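Local coordinates for protein type II restriction enzyme NlaIV (Neisseria lactamica, PDB 6QM2) that recognises the double-stranded DNA sequence 5'-GGNNCC-3' and cuts it in the middle, leaving blunt ends with terminal 5'-phosphates, at residues E90-N95 / P100-A105. Numbering follows the deposited sequence.
Sequences EVKAFN and PGFDIA. With K (potassium ion), chain C.
K92 lays its aliphatic chain over one face of the F102 ring and carries NZ past the ring to the backbone beyond. Its CB stands over the middle of the ring, 4.0 Å from the centroid and 9° off the normal, a CH-pi contact; CG stays over the face on the CD1 side, and CD passes out over the CG-CD1 rim, 3.9 Å from F102 CD1. The bend at chi2 (-59°) turns the chain off the face toward the root of the F102 side chain, and the extended remainder carries NZ to D103. There NZ donates to D103 O over 2.7 Å, nearly in line with the C=O bond (C=O...N angle 169°). A water that accepts from D103 N is also weakly bonded to NZ. The carboxylate of D103 turns elsewhere, to a salt bridge with R173.

E90, V91 and K92 spell E-V-K on strand 88-95 of the mixed sheet, consistent with the E-x-K part of the PD-(D/E)xK nuclease motif, whose aspartate would probably be D76. The loop 100-105 runs beside the presumed active site: a potassium ion bridges E90 OE2 and I104 O at a long 3.3 Å from each, a water is a third ligand, and E90 OE2 forms a long ion pair with K92 NZ.

Farther along the strand, F94 meets the loop with its own ring. P100 CG sits above one face, 4.2 Å from the centroid of the F94 ring and displaced toward the rim, while F94 CD1 reaches the edge of the F102 ring at CE2. I127 of the neighbouring strand 124-132 also packs against F94.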
loop_
_atom_site.group_PDB
_atom_site.type_symbol
_atom_site.label_atom_id
_atom_site.label_comp_id
_atom_site.label_asym_id
_atom_site.label_seq_id
_atom_site.Cartn_x
_atom_site.Cartn_y
_atom_site.Cartn_z
ATOM N N GLU A 90 -13.428 15.742 9.742
ATOM C CA GLU A 90 -12.863 14.431 9.399
ATOM C C GLU A 90 -13.048 14.227 7.893
ATOM O O GLU A 90 -14.154 14.403 7.377
ATOM C CB GLU A 90 -13.579 13.318 10.181
ATOM C CG GLU A 90 -13.054 11.897 9.951
ATOM C CD GLU A 90 -11.786 11.552 10.718
ATOM O OE1 GLU A 90 -11.240 12.415 11.431
ATOM O OE2 GLU A 90 -11.330 10.389 10.608
ATOM N N VAL A 91 -11.968 13.863 7.199
ATOM C CA VAL A 91 -12.029 13.531 5.773
ATOM C C VAL A 91 -12.039 12.017 5.602
ATOM O O VAL A 91 -11.210 11.318 6.190
ATOM C CB VAL A 91 -10.838 14.107 4.987
ATOM C CG1 VAL A 91 -10.952 13.762 3.501
ATOM C CG2 VAL A 91 -10.757 15.612 5.185
ATOM N N LYS A 92 -12.980 11.535 4.788
ATOM C CA LYS A 92 -13.117 10.116 4.459
ATOM C C LYS A 92 -13.222 9.933 2.950
ATOM O O LYS A 92 -13.770 10.783 2.244
ATOM C CB LYS A 92 -14.360 9.526 5.134
ATOM C CG LYS A 92 -14.288 9.460 6.651
ATOM C CD LYS A 92 -13.107 8.621 7.097
ATOM C CE LYS A 92 -13.209 8.185 8.542
ATOM N NZ LYS A 92 -12.144 7.184 8.802
ATOM N N ALA A 93 -12.687 8.815 2.466
ATOM C CA ALA A 93 -12.727 8.487 1.046
ATOM C C ALA A 93 -12.970 6.997 0.853
ATOM O O ALA A 93 -12.430 6.167 1.592
ATOM C CB ALA A 93 -11.434 8.906 0.371
ATOM N N PHE A 94 -13.802 6.673 -0.135
ATOM C CA PHE A 94 -14.050 5.290 -0.528
ATOM C C PHE A 94 -14.329 5.204 -2.024
ATOM O O PHE A 94 -14.851 6.150 -2.623
ATOM C CB PHE A 94 -15.210 4.691 0.280
ATOM C CG PHE A 94 -16.566 5.253 -0.071
ATOM C CD1 PHE A 94 -16.947 6.512 0.372
ATOM C CD2 PHE A 94 -17.467 4.516 -0.832
ATOM C CE1 PHE A 94 -18.198 7.029 0.058
ATOM C CE2 PHE A 94 -18.718 5.027 -1.149
ATOM C CZ PHE A 94 -19.085 6.287 -0.704
ATOM N N ASN A 95 -13.963 4.071 -2.621
ATOM C CA ASN A 95 -14.254 3.809 -4.022
ATOM C C ASN A 95 -15.767 3.672 -4.176
ATOM O O ASN A 95 -16.375 2.802 -3.553
ATOM C CB ASN A 95 -13.547 2.535 -4.495
ATOM C CG ASN A 95 -13.767 2.261 -5.970
ATOM O OD1 ASN A 95 -14.643 1.483 -6.337
ATOM N ND2 ASN A 95 -12.991 2.922 -6.823
ATOM N N PRO A 100 -18.970 1.650 1.411
ATOM C CA PRO A 100 -17.918 2.396 2.124
ATOM C C PRO A 100 -16.957 1.524 2.949
ATOM O O PRO A 100 -17.386 0.822 3.868
ATOM C CB PRO A 100 -18.712 3.351 3.029
ATOM C CG PRO A 100 -20.044 3.473 2.383
ATOM C CD PRO A 100 -20.313 2.123 1.803
ATOM N N GLY A 101 -15.672 1.584 2.599
ATOM C CA GLY A 101 -14.634 0.758 3.216
ATOM C C GLY A 101 -13.926 1.370 4.414
ATOM O O GLY A 101 -13.124 0.695 5.065
ATOM N N PHE A 102 -14.204 2.643 4.699
ATOM C CA PHE A 102 -13.575 3.338 5.831
ATOM C C PHE A 102 -14.195 2.925 7.163
ATOM O O PHE A 102 -15.308 2.403 7.208
ATOM C CB PHE A 102 -13.611 4.873 5.663
ATOM C CG PHE A 102 -15.000 5.475 5.630
ATOM C CD1 PHE A 102 -15.686 5.767 6.810
ATOM C CD2 PHE A 102 -15.605 5.792 4.414
ATOM C CE1 PHE A 102 -16.953 6.328 6.773
ATOM C CE2 PHE A 102 -16.874 6.356 4.375
ATOM C CZ PHE A 102 -17.547 6.626 5.554
ATOM N N ASP A 103 -13.447 3.167 8.233
ATOM C CA ASP A 103 -13.900 2.924 9.598
ATOM C C ASP A 103 -14.194 4.258 10.280
ATOM O O ASP A 103 -13.600 5.279 9.939
ATOM C CB ASP A 103 -12.822 2.169 10.382
ATOM C CG ASP A 103 -12.466 0.831 9.749
ATOM O OD1 ASP A 103 -13.385 0.018 9.502
ATOM O OD2 ASP A 103 -11.261 0.595 9.508
ATOM N N ILE A 104 -15.108 4.246 11.244
ATOM C CA ILE A 104 -15.391 5.433 12.044
ATOM C C ILE A 104 -14.297 5.547 13.109
ATOM O O ILE A 104 -13.523 6.506 13.105
ATOM C CB ILE A 104 -16.803 5.388 12.688
ATOM C CG1 ILE A 104 -17.891 5.123 11.633
ATOM C CG2 ILE A 104 -17.093 6.679 13.444
ATOM C CD1 ILE A 104 -17.807 5.991 10.397
ATOM N N ALA A 105 -14.218 4.550 13.988
ATOM C CA ALA A 105 -13.229 4.519 15.072
ATOM C C ALA A 105 -13.326 3.209 15.846
ATOM O O ALA A 105 -14.368 2.556 15.827
ATOM C CB ALA A 105 -13.446 5.689 16.023
HETATM K K K C . -10.580 7.681 12.358
HETATM O O HOH W 1 -10.879 4.161 8.160
HETATM O O HOH W 2 -10.464 4.571 12.629
#